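Local coordinates for YesW protein (Bacillus subtilis, PDB 2ZUX) that cleaves the rhamnogalacturonan backbone of plant cell-wall pectin by endo-acting elimination, with calcium or manganese required for activity, at residues F27-A33 and R537-H543; S34-Y40 and V72-E77; L225-L231 and A245-R251; V254-G258 and R286-T292. All coordinates share one frame; numbering follows the deposited sequence.

Contact 1: F27-A33 and R537-H543; sequences FLGTENA and RLYTLMH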
# COMPACT_ATOMS: atom_id res chain seq x y z
N PHE A 27 5.21 -11.01 -15.97
CA PHE A 27 4.63 -12.33 -16.16
C PHE A 27 3.22 -12.20 -15.59
O PHE A 27 3.05 -12.00 -14.39
CB PHE A 27 5.49 -13.34 -15.40
CG PHE A 27 5.06 -14.79 -15.53
CD1 PHE A 27 4.56 -15.32 -16.72
CD2 PHE A 27 5.22 -15.65 -14.44
CE1 PHE A 27 4.20 -16.68 -16.80
CE2 PHE A 27 4.88 -17.00 -14.52
CZ PHE A 27 4.37 -17.51 -15.69
N LEU A 28 2.21 -12.24 -16.46
CA LEU A 28 0.83 -11.94 -16.08
C LEU A 28 0.13 -13.13 -15.46
O LEU A 28 0.38 -14.27 -15.86
CB LEU A 28 0.04 -11.43 -17.30
CG LEU A 28 0.54 -10.12 -17.91
CD1 LEU A 28 -0.11 -9.89 -19.27
CD2 LEU A 28 0.29 -8.91 -17.00
N GLY A 29 -0.75 -12.87 -14.50
CA GLY A 29 -1.47 -13.91 -13.76
C GLY A 29 -2.33 -14.81 -14.63
O GLY A 29 -2.77 -15.87 -14.18
N THR A 30 -2.59 -14.36 -15.85
CA THR A 30 -3.39 -15.11 -16.81
C THR A 30 -2.52 -16.06 -17.65
O THR A 30 -3.05 -16.81 -18.48
CB THR A 30 -4.15 -14.16 -17.76
OG1 THR A 30 -3.22 -13.25 -18.35
CG2 THR A 30 -5.22 -13.38 -17.00
N GLU A 31 -1.21 -16.03 -17.44
CA GLU A 31 -0.27 -16.82 -18.24
C GLU A 31 0.20 -18.07 -17.52
O GLU A 31 0.40 -18.06 -16.30
CB GLU A 31 0.91 -15.95 -18.69
CG GLU A 31 0.47 -14.79 -19.58
CD GLU A 31 1.59 -13.87 -20.02
OE1 GLU A 31 2.38 -13.40 -19.17
OE2 GLU A 31 1.67 -13.59 -21.23
N ASN A 32 0.35 -19.15 -18.28
CA ASN A 32 0.83 -20.43 -17.78
C ASN A 32 2.35 -20.48 -17.66
O ASN A 32 3.05 -19.66 -18.27
CB ASN A 32 0.35 -21.57 -18.70
CG ASN A 32 -1.13 -21.86 -18.56
OD1 ASN A 32 -1.72 -21.68 -17.49
ND2 ASN A 32 -1.74 -22.34 -19.64
N ALA A 33 2.85 -21.45 -16.90
CA ALA A 33 4.29 -21.64 -16.72
C ALA A 33 5.02 -21.92 -18.04
O ALA A 33 6.22 -21.69 -18.14
CB ALA A 33 4.55 -22.77 -15.73
N ARG A 537 11.70 -15.66 -12.39
CA ARG A 537 10.46 -15.15 -12.91
C ARG A 537 9.35 -15.41 -11.89
O ARG A 537 9.18 -16.53 -11.43
CB ARG A 537 10.13 -15.86 -14.22
CG ARG A 537 8.83 -15.42 -14.82
CD ARG A 537 8.69 -15.98 -16.22
NE ARG A 537 8.13 -17.33 -16.27
CZ ARG A 537 7.82 -17.94 -17.41
NH1 ARG A 537 8.05 -17.34 -18.57
NH2 ARG A 537 7.30 -19.16 -17.39
N LEU A 538 8.60 -14.37 -11.55
CA LEU A 538 7.42 -14.54 -10.71
C LEU A 538 6.28 -13.74 -11.29
O LEU A 538 6.52 -12.74 -11.97
CB LEU A 538 7.69 -14.09 -9.27
CG LEU A 538 8.56 -15.00 -8.42
CD1 LEU A 538 10.03 -14.61 -8.49
CD2 LEU A 538 8.08 -15.00 -6.98
N TYR A 539 5.05 -14.17 -11.05
CA TYR A 539 3.89 -13.41 -11.49
C TYR A 539 3.95 -12.00 -10.94
O TYR A 539 4.38 -11.78 -9.81
CB TYR A 539 2.59 -14.08 -11.03
CG TYR A 539 2.30 -15.34 -11.80
CD1 TYR A 539 1.88 -15.27 -13.12
CD2 TYR A 539 2.44 -16.60 -11.21
CE1 TYR A 539 1.61 -16.42 -13.84
CE2 TYR A 539 2.18 -17.76 -11.93
CZ TYR A 539 1.76 -17.66 -13.24
OH TYR A 539 1.50 -18.80 -13.97
N THR A 540 3.52 -11.03 -11.75
CA THR A 540 3.49 -9.65 -11.28
C THR A 540 2.79 -9.61 -9.91
O THR A 540 1.76 -10.26 -9.69
CB THR A 540 2.84 -8.69 -12.29
OG1 THR A 540 2.85 -7.36 -11.74
CG2 THR A 540 1.39 -9.06 -12.61
N LEU A 541 3.38 -8.87 -8.99
CA LEU A 541 2.90 -8.90 -7.61
C LEU A 541 1.50 -8.30 -7.48
O LEU A 541 0.76 -8.63 -6.55
CB LEU A 541 3.90 -8.22 -6.67
CG LEU A 541 5.34 -8.74 -6.74
CD1 LEU A 541 6.20 -8.03 -5.69
CD2 LEU A 541 5.40 -10.27 -6.57
N MET A 542 1.12 -7.45 -8.43
CA MET A 542 -0.21 -6.86 -8.45
C MET A 542 -1.29 -7.87 -8.80
O MET A 542 -2.48 -7.56 -8.71
CB MET A 542 -0.24 -5.66 -9.40
CG MET A 542 0.66 -4.52 -8.94
SD MET A 542 0.31 -3.86 -7.29
CE MET A 542 -0.80 -2.51 -7.73
N HIS A 543 -0.89 -9.08 -9.21
CA HIS A 543 -1.84 -10.18 -9.41
C HIS A 543 -1.87 -11.16 -8.23
O HIS A 543 -2.53 -12.20 -8.30
CB HIS A 543 -1.54 -10.93 -10.71
CG HIS A 543 -2.02 -10.23 -11.95
ND1 HIS A 543 -2.97 -9.23 -11.95
CD2 HIS A 543 -1.72 -10.46 -13.25
CE1 HIS A 543 -3.20 -8.85 -13.20
NE2 HIS A 543 -2.46 -9.60 -14.00
O HOH W 1 6.34 -10.38 -13.36

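Contact 2: S34-Y40 and V72-E77; sequences SVLFNVY and VVNGTE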
# COMPACT_ATOMS: atom_id res chain seq x y z
N SER A 34 4.29 -22.41 -19.03
CA SER A 34 4.89 -22.77 -20.32
C SER A 34 5.10 -21.59 -21.26
O SER A 34 5.67 -21.75 -22.34
CB SER A 34 4.05 -23.85 -21.00
OG SER A 34 2.72 -23.41 -21.19
N VAL A 35 4.63 -20.41 -20.87
CA VAL A 35 4.78 -19.21 -21.71
C VAL A 35 6.24 -18.74 -21.72
O VAL A 35 6.89 -18.70 -20.68
CB VAL A 35 3.82 -18.08 -21.26
CG1 VAL A 35 4.01 -16.82 -22.10
CG2 VAL A 35 2.37 -18.56 -21.37
N LEU A 36 6.74 -18.43 -22.91
CA LEU A 36 8.07 -17.86 -23.08
C LEU A 36 7.95 -16.54 -23.82
O LEU A 36 6.84 -16.15 -24.20
CB LEU A 36 8.97 -18.82 -23.85
CG LEU A 36 9.29 -20.20 -23.27
CD1 LEU A 36 10.23 -20.95 -24.20
CD2 LEU A 36 9.89 -20.08 -21.89
N PHE A 37 9.07 -15.85 -24.00
CA PHE A 37 9.06 -14.52 -24.60
C PHE A 37 10.15 -14.28 -25.63
O PHE A 37 11.28 -14.75 -25.48
CB PHE A 37 9.15 -13.44 -23.51
CG PHE A 37 8.02 -13.49 -22.53
CD1 PHE A 37 6.80 -12.90 -22.84
CD2 PHE A 37 8.17 -14.14 -21.31
CE1 PHE A 37 5.74 -12.94 -21.94
CE2 PHE A 37 7.11 -14.19 -20.40
CZ PHE A 37 5.90 -13.59 -20.72
N ASN A 38 9.81 -13.52 -26.66
CA ASN A 38 10.80 -12.97 -27.58
C ASN A 38 10.91 -11.46 -27.39
O ASN A 38 9.90 -10.77 -27.21
CB ASN A 38 10.46 -13.30 -29.03
CG ASN A 38 10.70 -14.77 -29.37
OD1 ASN A 38 11.60 -15.40 -28.82
ND2 ASN A 38 9.88 -15.31 -30.27
N VAL A 39 12.15 -10.97 -27.41
CA VAL A 39 12.43 -9.55 -27.21
C VAL A 39 12.83 -8.90 -28.55
O VAL A 39 13.72 -9.41 -29.25
CB VAL A 39 13.55 -9.33 -26.16
CG1 VAL A 39 13.72 -7.85 -25.85
CG2 VAL A 39 13.23 -10.10 -24.88
N TYR A 40 12.18 -7.79 -28.88
CA TYR A 40 12.43 -7.09 -30.14
C TYR A 40 12.89 -5.66 -29.90
O TYR A 40 12.28 -4.91 -29.14
CB TYR A 40 11.17 -7.06 -30.99
CG TYR A 40 10.76 -8.41 -31.54
CD1 TYR A 40 11.02 -8.75 -32.86
CD2 TYR A 40 10.11 -9.34 -30.73
CE1 TYR A 40 10.65 -10.00 -33.37
CE2 TYR A 40 9.74 -10.58 -31.22
CZ TYR A 40 10.01 -10.90 -32.54
OH TYR A 40 9.64 -12.13 -33.03
N VAL A 72 5.19 -16.29 -26.35
CA VAL A 72 5.12 -17.50 -27.16
C VAL A 72 4.29 -18.50 -26.38
O VAL A 72 4.69 -18.97 -25.31
CB VAL A 72 6.51 -18.08 -27.48
CG1 VAL A 72 6.40 -19.34 -28.33
CG2 VAL A 72 7.38 -17.04 -28.19
N VAL A 73 3.11 -18.80 -26.92
CA VAL A 73 2.12 -19.64 -26.25
C VAL A 73 1.82 -20.84 -27.13
O VAL A 73 1.48 -20.68 -28.31
CB VAL A 73 0.82 -18.85 -25.96
CG1 VAL A 73 -0.22 -19.73 -25.26
CG2 VAL A 73 1.11 -17.60 -25.14
N ASN A 74 1.96 -22.05 -26.57
CA ASN A 74 1.75 -23.31 -27.29
C ASN A 74 2.47 -23.33 -28.65
O ASN A 74 1.93 -23.79 -29.66
CB ASN A 74 0.24 -23.60 -27.45
CG ASN A 74 -0.05 -25.05 -27.82
OD1 ASN A 74 0.38 -25.98 -27.13
ND2 ASN A 74 -0.78 -25.24 -28.92
N GLY A 75 3.69 -22.80 -28.66
CA GLY A 75 4.52 -22.75 -29.85
C GLY A 75 4.27 -21.59 -30.80
O GLY A 75 4.99 -21.43 -31.79
N THR A 76 3.26 -20.78 -30.50
CA THR A 76 2.82 -19.70 -31.39
C THR A 76 3.08 -18.32 -30.79
O THR A 76 2.65 -18.02 -29.67
CB THR A 76 1.31 -19.83 -31.73
OG1 THR A 76 1.06 -21.14 -32.27
CG2 THR A 76 0.88 -18.77 -32.74
N GLU A 77 3.76 -17.48 -31.56
CA GLU A 77 4.06 -16.12 -31.14
C GLU A 77 2.80 -15.24 -31.14
O GLU A 77 2.02 -15.25 -32.10
CB GLU A 77 5.14 -15.52 -32.04
CG GLU A 77 5.86 -14.35 -31.41
CD GLU A 77 7.02 -13.85 -32.25
OE1 GLU A 77 6.87 -13.77 -33.49
OE2 GLU A 77 8.07 -13.51 -31.67
O HOH W 2 2.54 -21.58 -23.47

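Contact 3: L225-L231 and A245-R251; sequences LSGPEYL and ANFEPAR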
# COMPACT_ATOMS: atom_id res chain seq x y z
N LEU A 225 -15.26 18.62 14.47
CA LEU A 225 -15.85 17.70 15.44
C LEU A 225 -17.37 17.76 15.46
O LEU A 225 -18.01 17.23 16.37
CB LEU A 225 -15.28 18.01 16.83
CG LEU A 225 -13.76 17.93 17.00
CD1 LEU A 225 -13.35 18.30 18.42
CD2 LEU A 225 -13.21 16.56 16.63
N SER A 226 -17.95 18.40 14.44
CA SER A 226 -19.40 18.52 14.31
C SER A 226 -19.76 18.62 12.84
O SER A 226 -18.88 18.79 11.98
CB SER A 226 -19.92 19.74 15.07
OG SER A 226 -19.32 20.90 14.55
N GLY A 227 -21.05 18.53 12.54
CA GLY A 227 -21.53 18.62 11.17
C GLY A 227 -21.60 17.27 10.48
O GLY A 227 -21.08 16.28 11.00
N PRO A 228 -22.25 17.23 9.31
CA PRO A 228 -22.34 16.01 8.52
C PRO A 228 -20.96 15.47 8.13
O PRO A 228 -19.99 16.22 8.01
CB PRO A 228 -23.09 16.45 7.27
CG PRO A 228 -23.84 17.68 7.66
CD PRO A 228 -23.00 18.35 8.70
N GLU A 229 -20.90 14.16 7.91
CA GLU A 229 -19.71 13.52 7.38
C GLU A 229 -20.16 12.62 6.25
O GLU A 229 -21.19 11.95 6.37
CB GLU A 229 -19.02 12.68 8.44
CG GLU A 229 -18.53 13.48 9.64
CD GLU A 229 -17.90 12.60 10.69
OE1 GLU A 229 -18.61 11.75 11.24
OE2 GLU A 229 -16.69 12.77 10.96
N TYR A 230 -19.40 12.59 5.16
CA TYR A 230 -19.81 11.83 3.98
C TYR A 230 -18.77 10.81 3.54
O TYR A 230 -17.59 10.91 3.89
CB TYR A 230 -20.12 12.77 2.80
CG TYR A 230 -21.03 13.93 3.11
CD1 TYR A 230 -22.27 13.73 3.73
CD2 TYR A 230 -20.67 15.23 2.77
CE1 TYR A 230 -23.11 14.80 4.02
CE2 TYR A 230 -21.50 16.31 3.05
CZ TYR A 230 -22.72 16.08 3.68
OH TYR A 230 -23.56 17.14 3.95
N LEU A 231 -19.24 9.84 2.77
CA LEU A 231 -18.38 8.90 2.05
C LEU A 231 -18.68 9.09 0.58
O LEU A 231 -19.84 9.00 0.17
CB LEU A 231 -18.70 7.46 2.47
CG LEU A 231 -17.89 6.37 1.78
CD1 LEU A 231 -16.38 6.52 2.04
CD2 LEU A 231 -18.37 5.00 2.21
N ALA A 245 -22.74 9.31 0.27
CA ALA A 245 -23.66 8.88 1.33
C ALA A 245 -23.17 9.45 2.65
O ALA A 245 -22.05 9.94 2.72
CB ALA A 245 -23.72 7.36 1.39
N ASN A 246 -24.00 9.41 3.69
CA ASN A 246 -23.52 9.73 5.03
C ASN A 246 -22.45 8.72 5.43
O ASN A 246 -22.58 7.52 5.16
CB ASN A 246 -24.67 9.74 6.04
CG ASN A 246 -25.57 10.96 5.90
OD1 ASN A 246 -26.80 10.84 5.85
ND2 ASN A 246 -24.97 12.14 5.85
N PHE A 247 -21.38 9.22 6.03
CA PHE A 247 -20.25 8.38 6.42
C PHE A 247 -20.59 7.53 7.64
O PHE A 247 -21.11 8.03 8.63
CB PHE A 247 -19.02 9.24 6.74
CG PHE A 247 -17.81 8.43 7.09
CD1 PHE A 247 -16.95 7.99 6.08
CD2 PHE A 247 -17.52 8.09 8.41
CE1 PHE A 247 -15.82 7.22 6.39
CE2 PHE A 247 -16.41 7.32 8.72
CZ PHE A 247 -15.56 6.88 7.71
N GLU A 248 -20.28 6.24 7.54
CA GLU A 248 -20.26 5.38 8.70
C GLU A 248 -18.91 4.67 8.74
O GLU A 248 -18.38 4.28 7.70
CB GLU A 248 -21.42 4.38 8.68
CG GLU A 248 -22.79 5.05 8.72
CD GLU A 248 -23.94 4.08 8.80
OE1 GLU A 248 -23.74 2.90 9.15
OE2 GLU A 248 -25.08 4.52 8.51
N PRO A 249 -18.34 4.51 9.94
CA PRO A 249 -18.89 4.83 11.27
C PRO A 249 -19.16 6.31 11.54
O PRO A 249 -18.27 7.15 11.39
CB PRO A 249 -17.82 4.30 12.24
CG PRO A 249 -17.06 3.29 11.44
CD PRO A 249 -17.02 3.85 10.05
N ALA A 250 -20.39 6.61 11.96
CA ALA A 250 -20.79 7.97 12.27
C ALA A 250 -20.11 8.45 13.54
O ALA A 250 -19.71 7.65 14.39
CB ALA A 250 -22.31 8.04 12.42
N ARG A 251 -19.97 9.76 13.67
CA ARG A 251 -19.26 10.34 14.80
C ARG A 251 -19.95 10.08 16.15
O ARG A 251 -19.30 9.73 17.13
CB ARG A 251 -19.08 11.85 14.60
CG ARG A 251 -18.21 12.52 15.63
CD ARG A 251 -18.25 14.02 15.50
NE ARG A 251 -17.61 14.49 14.26
CZ ARG A 251 -18.23 15.09 13.25
NH1 ARG A 251 -19.54 15.32 13.28
NH2 ARG A 251 -17.53 15.48 12.20
O HOH W 3 -18.11 17.18 9.87
O HOH W 4 -21.22 11.48 11.51

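Contact 4: V254-G258 and R286-T292; sequences VSDWG and RGYYAKT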
# COMPACT_ATOMS: atom_id res chain seq x y z
N VAL A 254 -18.21 12.94 20.38
CA VAL A 254 -16.76 12.86 20.42
C VAL A 254 -16.31 12.00 21.61
O VAL A 254 -15.44 11.13 21.46
CB VAL A 254 -16.12 14.27 20.47
CG1 VAL A 254 -14.64 14.20 20.85
CG2 VAL A 254 -16.30 15.00 19.13
N SER A 255 -16.92 12.22 22.77
CA SER A 255 -16.53 11.51 23.99
C SER A 255 -16.80 10.01 23.97
O SER A 255 -16.21 9.28 24.77
CB SER A 255 -17.21 12.15 25.21
OG SER A 255 -18.61 12.03 25.11
N ASP A 256 -17.64 9.54 23.04
CA ASP A 256 -17.91 8.10 22.87
C ASP A 256 -16.62 7.33 22.60
O ASP A 256 -16.52 6.14 22.88
CB ASP A 256 -18.85 7.84 21.69
CG ASP A 256 -20.26 8.38 21.89
OD1 ASP A 256 -20.63 8.75 23.02
OD2 ASP A 256 -21.01 8.43 20.88
N TRP A 257 -15.64 8.03 22.04
CA TRP A 257 -14.44 7.38 21.52
C TRP A 257 -13.28 7.33 22.50
O TRP A 257 -12.27 6.69 22.24
CB TRP A 257 -14.03 8.06 20.21
CG TRP A 257 -15.14 7.99 19.19
CD1 TRP A 257 -16.14 8.89 19.01
CD2 TRP A 257 -15.40 6.92 18.27
NE1 TRP A 257 -17.00 8.48 18.02
CE2 TRP A 257 -16.56 7.27 17.55
CE3 TRP A 257 -14.76 5.71 17.98
CZ2 TRP A 257 -17.10 6.44 16.55
CZ3 TRP A 257 -15.29 4.89 17.00
CH2 TRP A 257 -16.45 5.27 16.29
N GLY A 258 -13.43 8.02 23.64
CA GLY A 258 -12.45 7.89 24.72
C GLY A 258 -11.74 9.17 25.15
O GLY A 258 -10.96 9.13 26.09
N ARG A 286 -13.12 3.36 12.14
CA ARG A 286 -13.02 4.54 12.98
C ARG A 286 -12.74 4.08 14.39
O ARG A 286 -13.43 3.19 14.90
CB ARG A 286 -14.31 5.36 12.93
CG ARG A 286 -14.24 6.73 13.61
CD ARG A 286 -15.48 7.54 13.35
NE ARG A 286 -15.22 8.96 13.53
CZ ARG A 286 -15.89 9.94 12.94
NH1 ARG A 286 -16.92 9.66 12.14
NH2 ARG A 286 -15.53 11.20 13.15
N GLY A 287 -11.74 4.68 15.01
CA GLY A 287 -11.33 4.33 16.36
C GLY A 287 -10.37 3.16 16.42
O GLY A 287 -10.39 2.26 15.57
N TYR A 288 -9.54 3.16 17.45
CA TYR A 288 -8.81 1.96 17.84
C TYR A 288 -8.31 1.94 19.27
O TYR A 288 -8.18 0.87 19.84
CB TYR A 288 -7.70 1.56 16.87
CG TYR A 288 -6.88 2.65 16.23
CD1 TYR A 288 -5.88 3.32 16.95
CD2 TYR A 288 -7.04 2.95 14.88
CE1 TYR A 288 -5.11 4.30 16.34
CE2 TYR A 288 -6.27 3.92 14.26
CZ TYR A 288 -5.30 4.59 14.99
OH TYR A 288 -4.54 5.55 14.37
N TYR A 289 -8.07 3.10 19.87
CA TYR A 289 -7.59 3.11 21.25
C TYR A 289 -8.63 2.61 22.25
O TYR A 289 -8.26 2.00 23.26
CB TYR A 289 -7.16 4.51 21.66
CG TYR A 289 -5.96 5.02 20.90
CD1 TYR A 289 -4.69 4.54 21.19
CD2 TYR A 289 -6.10 5.99 19.90
CE1 TYR A 289 -3.57 5.01 20.51
CE2 TYR A 289 -4.99 6.47 19.22
CZ TYR A 289 -3.73 5.98 19.53
OH TYR A 289 -2.64 6.46 18.84
N ALA A 290 -9.89 2.93 22.00
CA ALA A 290 -10.98 2.45 22.83
C ALA A 290 -12.09 2.01 21.87
O ALA A 290 -11.87 1.07 21.09
CB ALA A 290 -11.43 3.54 23.79
N LYS A 291 -13.24 2.67 21.88
CA LYS A 291 -14.31 2.31 20.94
C LYS A 291 -13.79 2.18 19.51
O LYS A 291 -13.04 3.04 19.04
CB LYS A 291 -15.45 3.33 20.99
CG LYS A 291 -16.60 2.99 20.05
CD LYS A 291 -17.75 3.99 20.14
CE LYS A 291 -18.83 3.66 19.12
NZ LYS A 291 -20.02 4.53 19.30
N THR A 292 -14.20 1.10 18.85
CA THR A 292 -13.72 0.75 17.53
C THR A 292 -14.91 0.32 16.68
O THR A 292 -15.74 -0.48 17.12
CB THR A 292 -12.72 -0.42 17.63
OG1 THR A 292 -11.59 -0.00 18.40
CG2 THR A 292 -12.24 -0.86 16.26
O HOH W 5 -14.43 4.55 23.88
O HOH W 6 -20.15 7.25 18.61
O HOH W 7 -11.41 4.84 20.33

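Contact 1: F27-A33 and R537-H543
A three-layer stack of aromatic rings and a guanidinium joins the N-terminal beta-sheet domain to a loop late in the propeller-forming C-terminal region, where the loop between strands 20-24 and 36-41 meets the one that leads into helix 547-553. The Phe-27 ring is the middle layer. On one face lies the Tyr-539 ring, an offset stack with centroids 4.1 Å apart and planes inclined by only 11°; on the opposite face the Arg-537 guanidinium lies flat, its CZ 4.0 Å from the centroid of the Phe-27 ring, a cation-pi contact. Because the arginine chain is bent at chi3 (85°), its CD and guanidinium both rest over that face. NH1 of Arg-537 is held by the carbonyl of Val-35, whereas the bond from its NH2 to Ala-33 O is weak. Tyr-539 OH donates to Glu-31 O at 2.7 Å, in the carbonyl plane, and the two carbonyls that open and close the type I turn, Leu-28 O and Glu-31 O, lie at the edge of the tyrosine ring. The backbones are tied by Thr-540 N to Phe-27 O, 2.9 Å, and by a water bridging Phe-27 N and Leu-538 O. Thr-540 OG1 in turn bonds to the calcium ligand Asp-506. The buried phenylalanine thus has a pi-rich ring on one face and a cation on the other, and the arginine charge is probably eased by the Phe-27 ring and Val-35 O.

Contact 2: S34-Y40 and V72-E77
Asn-38 and Tyr-40, alternate residues of strand 36-41, converge on one carboxylate oxygen, OE2 of Glu-77. The tyrosine and glutamate side chains arrive from opposite directions: OE2 lies at the edge of the phenol ring, near its plane, and accepts a very short hydrogen bond of 2.5 Å from Tyr-40 OH, while the carboxylate is turned 51° against the ring. The amide of Asn-38 crosses the glutamate at about a right angle. Its ND2 points an almost straight N-H (168°) at Glu-77 OE2, 2.9 Å away, and reaches the oxygen from above the carboxylate plane. CG of Glu-77 stands opposite its own backbone N (chi1 -159°), and the extended chain crosses over strand 66-73, where Val-72 CG2 packs beside the Asn-38 amide, 3.7 Å from Asn-38 ND2. Glu-77 OE1 forms a salt bridge with Arg-70, and Asn-38 OD1 is bonded to Asn-47, so both ends of the amide and both carboxylate oxygens have partners. With an alanine at this glutamate's place, Tyr-40 OH and Asn-38 ND2 would probably lose their shared acceptor, and Arg-70 a carboxylate partner. Leu-36 and Val-72 form an antiparallel hydrogen-bonded pair, with Val-72 N to Leu-36 O at 2.7 Å and Leu-36 N to Val-72 O at 3.2 Å. Just beyond, a type I' turn from Val-73 to Thr-76, with Asn-74 and Gly-75 both at positive phi, reverses the chain into strand 76-87: a tight beta-hairpin lying against its neighbour strand in the mixed sheet of the N-terminal domain.

Contact 3: L225-L231 and A245-R251
Arg-251 slides its guanidinium between the main chain of Leu-225 and Ser-226 on one face and the carboxylate of Glu-229 on the other. Along its edge, Arg-251 NH1 donates a nearly straight bond (167°) to Gly-227 O, 2.9 Å, in the carbonyl plane and on a lone pair. Glu-229 meets it differently: OE2 sits 3.1 Å from NH2 of Arg-251 but well out of the guanidinium plane, so this salt bridge is made by charge alone, with no N-H directed at the oxygen. A bend at chi3 (-68°) turns the guanidinium so that one face lies against the 225-226 main chain. Water 3 accepts from Arg-251 NH2, and water 4 bridges Glu-229 OE1 and Arg-251 N.

Farther along, the loops close into the hairpin of strands 230-235 and 241-246. Leu-231 and Ala-245 form an antiparallel hydrogen-bonded pair, with Leu-231 N to Ala-245 O at 2.8 Å. Past the strand end, Phe-247 N bonds to Glu-229 O at 2.8 Å, from above the carbonyl plane. The Phe-247 ring carries its CD1 up to Leu-231 CB, 4.0 Å away, and both side chains also touch Met-284 of strand 281-286. Asn-246 ND2 instead lies at the edge of the Tyr-230 ring. Glu-229 also binds Lys-197 and Arg-286; its buried carboxylate is therefore surrounded by three cations, which would be expected to stabilise its ionised form, while Arg-251 balances charge on one face with carbonyl bonding at its edge.

Contact 4: V254-G258 and R286-T292
In the propeller region, the loop joining strands 281-286 and 293-300 of one four-stranded antiparallel sheet packs on a short 3-10 turn, residues 254-257, in the long connection from the preceding sheet. The six-membered ring of Trp-257 is clasped between two extended basic side chains. Over one face passes Arg-286, crossing the indole at about a right angle with its CG 4.1 Å from the ring centroid; over the opposite face runs Lys-291, whose CD stands 4.0 Å from that centroid and only 7° off the normal. Both are CH-pi contacts, and the lysine adds a cation-pi contact from NZ, 4.8 Å from the same centroid. Fully extended, all four torsions near 180°, the lysine lays CG, CD and CE along the ring. No direct hydrogen bond crosses the interface. Water 5 links Asp-256 O to Lys-291 N, water 6 joins Asp-256 OD2 to Lys-291 NZ, and water 7 donates to Trp-257 O and Lys-291 O while accepting from Ala-290 N. Asp-256 OD2 also accepts from Asn-253 N. Losing the indole to an alanine is likely to open a gap between the arginine and lysine chains and leave Arg-251 O, partner of the indole NE1, without this donor. Arg-286 turns its guanidinium to Asp-266 and the carbonyl of Val-265. The tryptophan thus meets mainly the aliphatic part of the arginine, whereas the lysine charge is probably eased by the indole face and water 6, with Asp-256, its OD2 4.3 Å from Lys-291 NZ, adding at most a longer-range attraction.

In the fold
The four contacts form two touching pairs on opposite sides of the chain's centre. Contacts 1 and 2, centres 14 Å apart, meet where Arg-537 bonds to Val-35; contacts 3 and 4, 15 Å apart, are joined by the Glu-229 to Arg-286 salt bridge and the bond from the Trp-257 indole to Arg-251 O. Centres in different pairs lie 40 to 56 Å apart. Contact 2 stays within the N-terminal sheet, while contacts 3 and 4 follow one another through successive four-stranded sheets of the propeller region. Contact 1 spans 504 residues and encloses all the others in sequence, bringing the late part of the chain back to the N-terminal domain.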